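Local coordinates for protein ferritin heavy chain (Trichoplusia ni, PDB 1Z6O) that oxidises ferrous iron and, together with light chains in a secreted 24-subunit shell, stores it as ferric hydroxide, at residues L79-L84 with S134-Y139; A57-D62 with K184-I189; V33-Q38 with L113-D118. All coordinates share one frame; numbering follows the deposited sequence.

Interaction 1. Residues L79-L84 with S134-Y139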
ATOM      1  N   LEU M  79      46.714  13.171 -17.328  1.00 14.17           N
ATOM      2  CA  LEU M  79      46.961  13.086 -15.885  1.00 14.99           C
ATOM      3  C   LEU M  79      47.052  11.629 -15.435  1.00 15.92           C
ATOM      4  O   LEU M  79      47.892  11.277 -14.601  1.00 15.71           O
ATOM      5  CB  LEU M  79      45.839  13.795 -15.103  1.00 14.53           C
ATOM      6  CG  LEU M  79      45.787  15.330 -15.236  1.00 16.29           C
ATOM      7  CD1 LEU M  79      44.426  15.844 -14.731  1.00 16.27           C
ATOM      8  CD2 LEU M  79      46.944  15.961 -14.429  1.00 15.07           C
ATOM      9  N   MET M  80      46.178  10.782 -15.977  1.00 14.49           N
ATOM     10  CA  MET M  80      46.185   9.363 -15.617  1.00 15.27           C
ATOM     11  C   MET M  80      47.515   8.704 -16.003  1.00 15.93           C
ATOM     12  O   MET M  80      47.993   7.807 -15.303  1.00 14.99           O
ATOM     13  CB  MET M  80      45.033   8.621 -16.320  1.00 15.99           C
ATOM     14  CG  MET M  80      45.130   7.090 -16.187  1.00 25.32           C
ATOM     15  SD  MET M  80      43.855   6.186 -17.108  1.00 33.21           S
ATOM     16  CE  MET M  80      44.500   6.430 -18.829  1.00 25.31           C
ATOM     17  N   ARG M  81      48.100   9.144 -17.116  1.00 14.58           N
ATOM     18  CA  ARG M  81      49.372   8.585 -17.590  1.00 14.39           C
ATOM     19  C   ARG M  81      50.598   9.158 -16.865  1.00 17.17           C
ATOM     20  O   ARG M  81      51.735   8.777 -17.159  1.00 17.50           O
ATOM     21  CB  ARG M  81      49.506   8.784 -19.116  1.00 14.23           C
ATOM     22  CG  ARG M  81      48.501   7.934 -19.935  1.00 14.32           C
ATOM     23  CD  ARG M  81      48.809   6.424 -19.823  1.00 16.54           C
ATOM     24  NE  ARG M  81      50.075   6.081 -20.485  1.00 16.85           N
ATOM     25  CZ  ARG M  81      50.219   5.866 -21.796  1.00 20.02           C
ATOM     26  NH1 ARG M  81      49.174   5.942 -22.621  1.00 15.15           N
ATOM     27  NH2 ARG M  81      51.424   5.593 -22.294  1.00 16.56           N
ATOM     28  N   GLY M  82      50.374  10.069 -15.923  1.00 15.20           N
ATOM     29  CA  GLY M  82      51.492  10.616 -15.164  1.00 13.95           C
ATOM     30  C   GLY M  82      52.041  11.927 -15.688  1.00 17.88           C
ATOM     31  O   GLY M  82      53.089  12.390 -15.231  1.00 16.72           O
ATOM     32  N   GLU M  83      51.339  12.540 -16.636  1.00 16.62           N
ATOM     33  CA  GLU M  83      51.788  13.805 -17.211  1.00 17.09           C
ATOM     34  C   GLU M  83      51.197  15.007 -16.481  1.00 20.73           C
ATOM     35  O   GLU M  83      50.461  14.863 -15.503  1.00 17.58           O
ATOM     36  CB  GLU M  83      51.395  13.876 -18.691  1.00 17.65           C
ATOM     37  CG  GLU M  83      51.987  12.748 -19.549  1.00 17.67           C
ATOM     38  CD  GLU M  83      53.519  12.824 -19.641  1.00 27.01           C
ATOM     39  OE1 GLU M  83      54.077  13.924 -19.446  1.00 23.27           O
ATOM     40  OE2 GLU M  83      54.162  11.791 -19.924  1.00 26.28           O
ATOM     41  N   LEU M  84      51.537  16.191 -16.978  1.00 18.12           N
ATOM     42  CA  LEU M  84      51.066  17.460 -16.438  1.00 18.59           C
ATOM     43  C   LEU M  84      51.466  17.744 -14.993  1.00 20.77           C
ATOM     44  O   LEU M  84      50.692  18.312 -14.224  1.00 19.14           O
ATOM     45  CB  LEU M  84      49.541  17.588 -16.625  1.00 16.75           C
ATOM     46  CG  LEU M  84      49.098  17.527 -18.100  1.00 20.08           C
ATOM     47  CD1 LEU M  84      47.581  17.714 -18.209  1.00 18.79           C
ATOM     48  CD2 LEU M  84      49.825  18.623 -18.906  1.00 21.20           C
ATOM     49  N   SER M 134      58.291   5.586 -33.953  1.00 35.91           N
ATOM     50  CA  SER M 134      59.143   4.399 -34.047  1.00 40.89           C
ATOM     51  C   SER M 134      59.611   3.845 -32.703  1.00 36.27           C
ATOM     52  O   SER M 134      59.907   2.656 -32.586  1.00 41.93           O
ATOM     53  CB  SER M 134      60.360   4.690 -34.942  1.00 41.53           C
ATOM     54  OG  SER M 134      61.114   5.785 -34.441  1.00 48.89           O
ATOM     55  N   GLU M 135      59.662   4.691 -31.682  1.00 29.02           N
ATOM     56  CA  GLU M 135      60.118   4.233 -30.374  1.00 33.72           C
ATOM     57  C   GLU M 135      59.024   3.708 -29.447  1.00 36.62           C
ATOM     58  O   GLU M 135      59.319   2.974 -28.503  1.00 34.13           O
ATOM     59  CB  GLU M 135      60.839   5.367 -29.649  1.00 40.19           C
ATOM     60  CG  GLU M 135      62.057   5.906 -30.368  1.00 63.71           C
ATOM     61  CD  GLU M 135      62.627   7.128 -29.676  1.00 80.94           C
ATOM     62  OE1 GLU M 135      61.908   8.149 -29.580  1.00 90.61           O
ATOM     63  OE2 GLU M 135      63.792   7.068 -29.222  1.00 91.17           O
ATOM     64  N   PHE M 136      57.769   4.066 -29.698  1.00 24.58           N
ATOM     65  CA  PHE M 136      56.705   3.643 -28.782  1.00 22.80           C
ATOM     66  C   PHE M 136      55.330   3.782 -29.428  1.00 21.73           C
ATOM     67  O   PHE M 136      54.896   4.890 -29.732  1.00 21.60           O
ATOM     68  CB  PHE M 136      56.768   4.532 -27.527  1.00 21.16           C
ATOM     69  CG  PHE M 136      55.882   4.077 -26.389  1.00 21.96           C
ATOM     70  CD1 PHE M 136      56.328   3.117 -25.481  1.00 22.95           C
ATOM     71  CD2 PHE M 136      54.613   4.635 -26.211  1.00 18.96           C
ATOM     72  CE1 PHE M 136      55.523   2.714 -24.399  1.00 23.39           C
ATOM     73  CE2 PHE M 136      53.795   4.244 -25.136  1.00 19.65           C
ATOM     74  CZ  PHE M 136      54.251   3.280 -24.226  1.00 19.79           C
ATOM     75  N   ASN M 137      54.667   2.656 -29.652  1.00 18.43           N
ATOM     76  CA  ASN M 137      53.321   2.645 -30.226  1.00 18.16           C
ATOM     77  C   ASN M 137      52.410   2.720 -28.990  1.00 18.00           C
ATOM     78  O   ASN M 137      52.361   1.777 -28.198  1.00 17.90           O
ATOM     79  CB  ASN M 137      53.093   1.321 -30.969  1.00 18.46           C
ATOM     80  CG  ASN M 137      51.711   1.232 -31.606  1.00 21.09           C
ATOM     81  OD1 ASN M 137      50.748   1.851 -31.131  1.00 19.51           O
ATOM     82  ND2 ASN M 137      51.600   0.442 -32.672  1.00 17.77           N
ATOM     83  N   ASP M 138      51.704   3.829 -28.805  1.00 17.14           N
ATOM     84  CA  ASP M 138      50.855   3.946 -27.616  1.00 17.34           C
ATOM     85  C   ASP M 138      49.502   3.280 -27.857  1.00 17.33           C
ATOM     86  O   ASP M 138      48.495   3.952 -28.108  1.00 15.73           O
ATOM     87  CB  ASP M 138      50.666   5.415 -27.253  1.00 16.55           C
ATOM     88  CG  ASP M 138      50.394   5.601 -25.774  1.00 20.38           C
ATOM     89  OD1 ASP M 138      49.527   4.869 -25.233  1.00 18.50           O
ATOM     90  OD2 ASP M 138      51.052   6.462 -25.154  1.00 18.63           O
ATOM     91  N   TYR M 139      49.479   1.953 -27.756  1.00 14.85           N
ATOM     92  CA  TYR M 139      48.261   1.193 -28.032  1.00 15.01           C
ATOM     93  C   TYR M 139      47.010   1.684 -27.315  1.00 15.04           C
ATOM     94  O   TYR M 139      45.950   1.828 -27.924  1.00 15.54           O
ATOM     95  CB  TYR M 139      48.459  -0.285 -27.668  1.00 15.45           C
ATOM     96  CG  TYR M 139      49.607  -0.947 -28.400  1.00 18.77           C
ATOM     97  CD1 TYR M 139      50.761  -1.332 -27.718  1.00 21.07           C
ATOM     98  CD2 TYR M 139      49.531  -1.197 -29.771  1.00 18.15           C
ATOM     99  CE1 TYR M 139      51.818  -1.958 -28.382  1.00 24.31           C
ATOM    100  CE2 TYR M 139      50.587  -1.825 -30.450  1.00 19.33           C
ATOM    101  CZ  TYR M 139      51.721  -2.201 -29.742  1.00 23.61           C
ATOM    102  OH  TYR M 139      52.749  -2.845 -30.389  1.00 25.92           O
TER

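Interaction 2. Residues A57-D62 with K184-I189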
ATOM      1  N   ALA M  57      19.987  28.257 -30.730  1.00 15.45           N
ATOM      2  CA  ALA M  57      20.819  28.776 -29.642  1.00 17.16           C
ATOM      3  C   ALA M  57      21.147  27.663 -28.652  1.00 19.19           C
ATOM      4  O   ALA M  57      22.303  27.484 -28.272  1.00 18.59           O
ATOM      5  CB  ALA M  57      20.106  29.929 -28.915  1.00 17.56           C
ATOM      6  N   GLN M  58      20.130  26.913 -28.238  1.00 18.18           N
ATOM      7  CA  GLN M  58      20.329  25.831 -27.276  1.00 20.32           C
ATOM      8  C   GLN M  58      21.216  24.731 -27.863  1.00 17.84           C
ATOM      9  O   GLN M  58      22.061  24.161 -27.159  1.00 18.36           O
ATOM     10  CB  GLN M  58      18.974  25.241 -26.867  1.00 25.35           C
ATOM     11  CG  GLN M  58      19.033  24.145 -25.804  1.00 40.00           C
ATOM     12  CD  GLN M  58      17.684  23.421 -25.648  1.00 54.73           C
ATOM     13  OE1 GLN M  58      17.344  22.530 -26.431  1.00 50.80           O
ATOM     14  NE2 GLN M  58      16.909  23.825 -24.647  1.00 54.40           N
ATOM     15  N   LEU M  59      21.006  24.414 -29.139  1.00 17.01           N
ATOM     16  CA  LEU M  59      21.810  23.390 -29.810  1.00 18.65           C
ATOM     17  C   LEU M  59      23.293  23.753 -29.719  1.00 18.90           C
ATOM     18  O   LEU M  59      24.134  22.914 -29.393  1.00 16.50           O
ATOM     19  CB  LEU M  59      21.427  23.289 -31.296  1.00 16.79           C
ATOM     20  CG  LEU M  59      22.232  22.298 -32.161  1.00 21.11           C
ATOM     21  CD1 LEU M  59      21.844  20.865 -31.778  1.00 22.54           C
ATOM     22  CD2 LEU M  59      21.939  22.533 -33.653  1.00 22.02           C
ATOM     23  N   PHE M  60      23.617  25.010 -30.001  1.00 15.42           N
ATOM     24  CA  PHE M  60      25.014  25.417 -29.986  1.00 14.90           C
ATOM     25  C   PHE M  60      25.597  25.665 -28.601  1.00 16.79           C
ATOM     26  O   PHE M  60      26.787  25.442 -28.398  1.00 16.19           O
ATOM     27  CB  PHE M  60      25.208  26.611 -30.937  1.00 14.56           C
ATOM     28  CG  PHE M  60      24.934  26.258 -32.386  1.00 17.06           C
ATOM     29  CD1 PHE M  60      25.531  25.136 -32.961  1.00 18.47           C
ATOM     30  CD2 PHE M  60      24.071  27.027 -33.162  1.00 16.12           C
ATOM     31  CE1 PHE M  60      25.273  24.779 -34.293  1.00 19.87           C
ATOM     32  CE2 PHE M  60      23.806  26.683 -34.496  1.00 15.67           C
ATOM     33  CZ  PHE M  60      24.410  25.554 -35.060  1.00 17.90           C
ATOM     34  N   PHE M  61      24.789  26.118 -27.641  1.00 15.73           N
ATOM     35  CA  PHE M  61      25.313  26.267 -26.278  1.00 16.27           C
ATOM     36  C   PHE M  61      25.601  24.844 -25.758  1.00 18.40           C
ATOM     37  O   PHE M  61      26.591  24.628 -25.063  1.00 17.16           O
ATOM     38  CB  PHE M  61      24.302  26.962 -25.352  1.00 14.78           C
ATOM     39  CG  PHE M  61      24.284  28.472 -25.489  1.00 17.15           C
ATOM     40  CD1 PHE M  61      23.079  29.162 -25.594  1.00 17.48           C
ATOM     41  CD2 PHE M  61      25.474  29.200 -25.491  1.00 17.98           C
ATOM     42  CE1 PHE M  61      23.056  30.567 -25.696  1.00 17.49           C
ATOM     43  CE2 PHE M  61      25.464  30.603 -25.594  1.00 19.82           C
ATOM     44  CZ  PHE M  61      24.246  31.286 -25.696  1.00 16.65           C
ATOM     45  N   ASP M  62      24.736  23.878 -26.085  1.00 16.78           N
ATOM     46  CA  ASP M  62      24.971  22.490 -25.659  1.00 18.17           C
ATOM     47  C   ASP M  62      26.271  21.985 -26.293  1.00 18.94           C
ATOM     48  O   ASP M  62      27.065  21.307 -25.637  1.00 16.34           O
ATOM     49  CB  ASP M  62      23.829  21.545 -26.090  1.00 18.76           C
ATOM     50  CG  ASP M  62      22.549  21.747 -25.282  1.00 32.51           C
ATOM     51  OD1 ASP M  62      22.588  22.452 -24.253  1.00 30.09           O
ATOM     52  OD2 ASP M  62      21.501  21.190 -25.674  1.00 32.86           O
ATOM     53  N   LYS M 184      11.832  25.146 -33.841  1.00 18.07           N
ATOM     54  CA  LYS M 184      11.009  24.662 -32.736  1.00 18.10           C
ATOM     55  C   LYS M 184      11.152  23.147 -32.582  1.00 19.99           C
ATOM     56  O   LYS M 184      11.092  22.629 -31.464  1.00 21.22           O
ATOM     57  CB  LYS M 184       9.542  25.078 -32.931  1.00 20.41           C
ATOM     58  CG  LYS M 184       9.375  26.601 -33.032  1.00 21.05           C
ATOM     59  CD  LYS M 184      10.123  27.319 -31.903  1.00 23.05           C
ATOM     60  CE  LYS M 184      10.225  28.830 -32.140  1.00 29.00           C
ATOM     61  NZ  LYS M 184      11.043  29.151 -33.355  1.00 34.78           N
ATOM     62  N   LYS M 185      11.346  22.437 -33.691  1.00 19.33           N
ATOM     63  CA  LYS M 185      11.557  20.983 -33.614  1.00 22.01           C
ATOM     64  C   LYS M 185      12.845  20.706 -32.814  1.00 25.02           C
ATOM     65  O   LYS M 185      12.937  19.699 -32.117  1.00 23.06           O
ATOM     66  CB  LYS M 185      11.706  20.366 -35.006  1.00 25.60           C
ATOM     67  CG  LYS M 185      10.458  20.401 -35.866  1.00 35.26           C
ATOM     68  CD  LYS M 185       9.500  19.321 -35.470  1.00 37.78           C
ATOM     69  CE  LYS M 185       8.362  19.198 -36.477  1.00 39.95           C
ATOM     70  NZ  LYS M 185       7.533  18.005 -36.121  1.00 33.33           N
ATOM     71  N   LEU M 186      13.845  21.583 -32.915  1.00 21.90           N
ATOM     72  CA  LEU M 186      15.077  21.376 -32.144  1.00 23.77           C
ATOM     73  C   LEU M 186      14.760  21.433 -30.650  1.00 30.06           C
ATOM     74  O   LEU M 186      15.472  20.847 -29.843  1.00 28.06           O
ATOM     75  CB  LEU M 186      16.139  22.436 -32.473  1.00 20.00           C
ATOM     76  CG  LEU M 186      16.752  22.353 -33.881  1.00 23.14           C
ATOM     77  CD1 LEU M 186      17.654  23.569 -34.123  1.00 20.14           C
ATOM     78  CD2 LEU M 186      17.545  21.048 -34.030  1.00 24.05           C
ATOM     79  N   LEU M 187      13.698  22.145 -30.288  1.00 24.78           N
ATOM     80  CA  LEU M 187      13.289  22.249 -28.885  1.00 27.86           C
ATOM     81  C   LEU M 187      12.295  21.148 -28.522  1.00 31.86           C
ATOM     82  O   LEU M 187      11.802  21.106 -27.400  1.00 34.81           O
ATOM     83  CB  LEU M 187      12.621  23.602 -28.616  1.00 25.72           C
ATOM     84  CG  LEU M 187      13.485  24.851 -28.752  1.00 29.25           C
ATOM     85  CD1 LEU M 187      12.601  26.087 -28.662  1.00 28.77           C
ATOM     86  CD2 LEU M 187      14.552  24.859 -27.656  1.00 27.71           C
ATOM     87  N   GLY M 188      11.986  20.275 -29.473  1.00 31.27           N
ATOM     88  CA  GLY M 188      11.035  19.208 -29.204  1.00 32.16           C
ATOM     89  C   GLY M 188       9.595  19.693 -29.285  1.00 36.94           C
ATOM     90  O   GLY M 188       8.685  19.061 -28.754  1.00 36.76           O
ATOM     91  N   ILE M 189       9.381  20.815 -29.963  1.00 29.40           N
ATOM     92  CA  ILE M 189       8.044  21.379 -30.097  1.00 30.59           C
ATOM     93  C   ILE M 189       7.502  21.189 -31.510  1.00 35.67           C
ATOM     94  O   ILE M 189       8.084  21.683 -32.476  1.00 31.48           O
ATOM     95  CB  ILE M 189       8.053  22.895 -29.777  1.00 31.33           C
ATOM     96  CG1 ILE M 189       8.500  23.120 -28.332  1.00 35.63           C
ATOM     97  CG2 ILE M 189       6.664  23.496 -30.004  1.00 33.02           C
ATOM     98  CD1 ILE M 189       8.694  24.589 -27.972  1.00 36.83           C
TER

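Interaction 3. Residues V33-Q38 with L113-D118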
ATOM      1  N   VAL M  33      39.068  23.370 -26.977  1.00 16.59           N
ATOM      2  CA  VAL M  33      38.694  24.618 -26.306  1.00 16.94           C
ATOM      3  C   VAL M  33      38.301  25.663 -27.350  1.00 21.42           C
ATOM      4  O   VAL M  33      37.304  26.372 -27.183  1.00 19.98           O
ATOM      5  CB  VAL M  33      39.851  25.132 -25.400  1.00 19.44           C
ATOM      6  CG1 VAL M  33      39.570  26.569 -24.918  1.00 21.47           C
ATOM      7  CG2 VAL M  33      39.984  24.202 -24.185  1.00 20.22           C
ATOM      8  N   GLY M  34      39.073  25.753 -28.432  1.00 18.93           N
ATOM      9  CA  GLY M  34      38.745  26.697 -29.494  1.00 18.61           C
ATOM     10  C   GLY M  34      37.359  26.400 -30.064  1.00 21.33           C
ATOM     11  O   GLY M  34      36.589  27.315 -30.364  1.00 20.19           O
ATOM     12  N   ALA M  35      37.035  25.122 -30.230  1.00 18.20           N
ATOM     13  CA  ALA M  35      35.720  24.756 -30.742  1.00 19.81           C
ATOM     14  C   ALA M  35      34.640  25.170 -29.733  1.00 19.01           C
ATOM     15  O   ALA M  35      33.589  25.664 -30.142  1.00 19.09           O
ATOM     16  CB  ALA M  35      35.644  23.243 -31.017  1.00 17.31           C
ATOM     17  N   SER M  36      34.887  24.997 -28.427  1.00 17.17           N
ATOM     18  CA  SER M  36      33.872  25.390 -27.445  1.00 17.78           C
ATOM     19  C   SER M  36      33.590  26.883 -27.548  1.00 19.27           C
ATOM     20  O   SER M  36      32.438  27.298 -27.453  1.00 17.28           O
ATOM     21  CB  SER M  36      34.265  25.041 -25.983  1.00 16.97           C
ATOM     22  OG  SER M  36      35.236  25.934 -25.431  1.00 27.35           O
ATOM     23  N   LEU M  37      34.629  27.686 -27.763  1.00 16.13           N
ATOM     24  CA  LEU M  37      34.446  29.138 -27.869  1.00 17.70           C
ATOM     25  C   LEU M  37      33.696  29.525 -29.138  1.00 17.84           C
ATOM     26  O   LEU M  37      32.891  30.457 -29.127  1.00 17.89           O
ATOM     27  CB  LEU M  37      35.803  29.856 -27.840  1.00 19.15           C
ATOM     28  CG  LEU M  37      36.687  29.499 -26.633  1.00 27.89           C
ATOM     29  CD1 LEU M  37      38.003  30.260 -26.698  1.00 25.71           C
ATOM     30  CD2 LEU M  37      35.959  29.834 -25.359  1.00 23.42           C
ATOM     31  N   GLN M  38      33.954  28.820 -30.234  1.00 15.34           N
ATOM     32  CA  GLN M  38      33.260  29.141 -31.480  1.00 16.76           C
ATOM     33  C   GLN M  38      31.770  28.777 -31.352  1.00 21.28           C
ATOM     34  O   GLN M  38      30.910  29.486 -31.877  1.00 16.50           O
ATOM     35  CB  GLN M  38      33.910  28.410 -32.670  1.00 16.24           C
ATOM     36  CG  GLN M  38      33.243  28.730 -34.014  1.00 21.41           C
ATOM     37  CD  GLN M  38      33.327  30.211 -34.367  1.00 24.44           C
ATOM     38  OE1 GLN M  38      34.310  30.666 -34.942  1.00 23.43           O
ATOM     39  NE2 GLN M  38      32.299  30.973 -33.999  1.00 18.22           N
ATOM     40  N   LEU M 113      29.460  21.649 -39.176  1.00 16.33           N
ATOM     41  CA  LEU M 113      29.866  20.399 -39.829  1.00 17.05           C
ATOM     42  C   LEU M 113      31.342  20.477 -40.246  1.00 19.60           C
ATOM     43  O   LEU M 113      32.103  19.530 -40.066  1.00 17.67           O
ATOM     44  CB  LEU M 113      28.985  20.134 -41.061  1.00 16.25           C
ATOM     45  CG  LEU M 113      29.309  18.909 -41.936  1.00 18.62           C
ATOM     46  CD1 LEU M 113      29.315  17.626 -41.084  1.00 17.60           C
ATOM     47  CD2 LEU M 113      28.254  18.806 -43.058  1.00 16.90           C
ATOM     48  N   SER M 114      31.742  21.617 -40.796  1.00 17.53           N
ATOM     49  CA  SER M 114      33.127  21.819 -41.216  1.00 20.84           C
ATOM     50  C   SER M 114      34.082  21.830 -40.008  1.00 20.25           C
ATOM     51  O   SER M 114      35.192  21.302 -40.078  1.00 19.72           O
ATOM     52  CB  SER M 114      33.228  23.139 -42.001  1.00 25.32           C
ATOM     53  OG  SER M 114      34.576  23.462 -42.253  1.00 42.85           O
ATOM     54  N   MET M 115      33.658  22.437 -38.901  1.00 19.09           N
ATOM     55  CA  MET M 115      34.476  22.454 -37.682  1.00 21.01           C
ATOM     56  C   MET M 115      34.651  21.012 -37.181  1.00 20.50           C
ATOM     57  O   MET M 115      35.744  20.610 -36.789  1.00 20.90           O
ATOM     58  CB  MET M 115      33.789  23.250 -36.555  1.00 21.06           C
ATOM     59  CG  MET M 115      33.614  24.745 -36.792  1.00 34.25           C
ATOM     60  SD  MET M 115      32.490  25.472 -35.519  1.00 34.06           S
ATOM     61  CE  MET M 115      33.316  24.845 -33.992  1.00 24.11           C
ATOM     62  N   GLU M 116      33.565  20.241 -37.168  1.00 17.31           N
ATOM     63  CA  GLU M 116      33.640  18.856 -36.692  1.00 16.84           C
ATOM     64  C   GLU M 116      34.534  18.025 -37.608  1.00 20.08           C
ATOM     65  O   GLU M 116      35.319  17.202 -37.147  1.00 19.21           O
ATOM     66  CB  GLU M 116      32.240  18.227 -36.613  1.00 17.23           C
ATOM     67  CG  GLU M 116      31.352  18.834 -35.516  1.00 24.10           C
ATOM     68  CD  GLU M 116      32.014  18.819 -34.130  1.00 38.09           C
ATOM     69  OE1 GLU M 116      32.767  17.867 -33.827  1.00 31.36           O
ATOM     70  OE2 GLU M 116      31.773  19.756 -33.333  1.00 32.77           O
ATOM     71  N   SER M 117      34.404  18.252 -38.909  1.00 17.16           N
ATOM     72  CA  SER M 117      35.210  17.554 -39.906  1.00 19.48           C
ATOM     73  C   SER M 117      36.710  17.847 -39.644  1.00 19.71           C
ATOM     74  O   SER M 117      37.563  16.952 -39.742  1.00 18.37           O
ATOM     75  CB  SER M 117      34.770  18.033 -41.317  1.00 20.26           C
ATOM     76  OG  SER M 117      35.538  17.411 -42.318  1.00 45.73           O
ATOM     77  N   ASP M 118      37.035  19.095 -39.311  1.00 17.83           N
ATOM     78  CA  ASP M 118      38.426  19.465 -38.997  1.00 19.15           C
ATOM     79  C   ASP M 118      38.901  18.766 -37.721  1.00 18.30           C
ATOM     80  O   ASP M 118      40.054  18.326 -37.627  1.00 17.77           O
ATOM     81  CB  ASP M 118      38.567  20.973 -38.771  1.00 20.65           C
ATOM     82  CG  ASP M 118      38.465  21.771 -40.052  1.00 33.72           C
ATOM     83  OD1 ASP M 118      38.643  21.182 -41.141  1.00 33.29           O
ATOM     84  OD2 ASP M 118      38.220  22.992 -39.966  1.00 37.52           O
TER

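Interaction 1. Residues L79-L84 with S134-Y139
Arg-81, just past the end of helix 54-80, reaches Asp-138, which comes from the opposite direction out of the loop ahead of helix 139-168. From CB, which heads toward the loop, the chain bends twice, at chi2 and again at chi3 (both -68°), and contact with the other segment begins at CZ, 3.5 Å from Asp-138 OD2. The tip does the gripping. NH1 donates to Asp-138 OD1 at 2.8 Å, nearly in the guanidinium plane and on the syn lone pair of OD1, while NH2 reaches Asp-138 OD2 at 3.0 Å along a more bent path (137°), on the syn side but tilted out of the carboxylate plane. This is an end-on, two-nitrogen salt bridge, the tilt following from planes turned 55° apart. Arg-81 precedes Gly-82, whose positive phi closes the Schellman motif ending helix 54-80; Asp-138 is the N-cap of helix 139-168, so the bridge joins two helix ends of the ferritin four-helix bundle. NH2 further lies 3.9 Å from Phe-136 CE2, which approaches the guanidinium at its edge. Tyr-77 OH bonds NH1, Thr-16 OG1 bonds NH2, and Tyr-154 of a neighbouring heavy chain makes a cation-pi contact.

Interaction 2. Residues A57-D62 with K184-I189
Gln-58 opens the contact from helix 54-80, its CB directed at the end of helix 175-186. CG stands anti to the backbone N (chi1 -177°) and the chain continues extended through chi2, which carries the terminal amide out to Leu-187. There OE1 lies 3.8 Å from Leu-187 CD2 and NE2 4.0 Å from the same methyl; the two side chains cross obliquely, and the amide meets the leucine by van der Waals contact. OE1 also comes within 4.2 Å of Leu-186 O, without a bond.

Next in sequence, Leu-59 points its CB at Leu-186, and the backbones are closest here, with the two CA atoms 7.4 Å apart. Methyl meets methyl, Leu-59 CD2 to Leu-186 CD1 at 4.4 Å, a loose apolar touch. Leu-59 CD2 also sits over one face of the Phe-60 ring, toward its rim, while Leu-109 of helix 105-132 packs on Leu-59. Beyond, Phe-60 turns to Tyr-39 and Met-42 of helix 19-47, the inward side of the bundle.

Helix 175-186, the short fifth helix that follows the four-helix bundle in ferritins, ends in a Schellman motif at Gly-188, with Ile-189 N bonded to Lys-184 O and Gly-188 N to Lys-185 O. Leu-187 N is a second donor to Lys-184 O, from the opposite face of its plane, which fixes the turn carrying Leu-187. With van der Waals contacts and neither hydrogen bond nor salt bridge between the segments, and the Gln-58 amide at the protein surface, the chemistry implies a modest, non-directional join of the fifth helix to the bundle.

Interaction 3. Residues V33-Q38 with L113-D118
Met-115 sets CG anti to its carbonyl carbon (chi1 -66°), then bends at chi3 (52°), which turns the methyl toward helix 19-47; Gln-38, its CB directed at the other helix, holds CG anti to the backbone N (chi1 -179°), against the sulfur. Met-115 SD lies 3.7 Å from Gln-38 CG, and Met-115 CE 3.8 Å from Gln-38 CB, the two chains crossing at a slant. Met-115 CE also touches Ala-35, 4.1 Å from its CB and 3.9 Å from its carbonyl O. Ala-35 and Met-115 have the closest CA pair, 7.4 Å apart, a short spacing that the small alanine permits.

The amide of Gln-38 turns elsewhere, its NE2 bonding Arg-99 O in the loop after helix 54-80. Both helices belong to the four-helix bundle that houses the ferroxidase centre. Ala-35 packs on Glu-67, a ligand of the bound ferric ion with Glu-32 and His-70, and its side chain is about 6 Å from that ion. Glu-116, beside Met-115, is inferred to bind a second iron; Tyr-39 OH bonds its OE2 and Gln-153 NE2 its OE1, second-shell contacts that would hold the carboxylate in position. Glu-116 OE2 also lies close to Glu-67 OE2, consistent with the two sharing that second iron. The apolar thioether-methylene seam between the segments is thus non-directional, the Gln-38 amide being satisfied by the loop and the Glu-116 carboxylate by Tyr-39 and Gln-153.

In the fold
From the N terminus, helix 19-47 is the first to be tied: interaction 3 closes a long loop from residues 33-38 to helix 105-132 near the middle of the bundle, about 6 Å at nearest atoms from interaction 2. Helix 54-80 then contributes to the other two contacts. Near its start, residues 57-62 meet the end of helix 175-186 in interaction 2; just past its other end, residues 79-84 meet the loop before helix 139-168 in interaction 1. Interaction 1 is nested inside the loop closed by interaction 2, and interaction 3 crosses both. Interactions 1 and 2 lie on opposite sides of the chain's centre, their centres 39 Å apart, with interaction 3 nearest the centre.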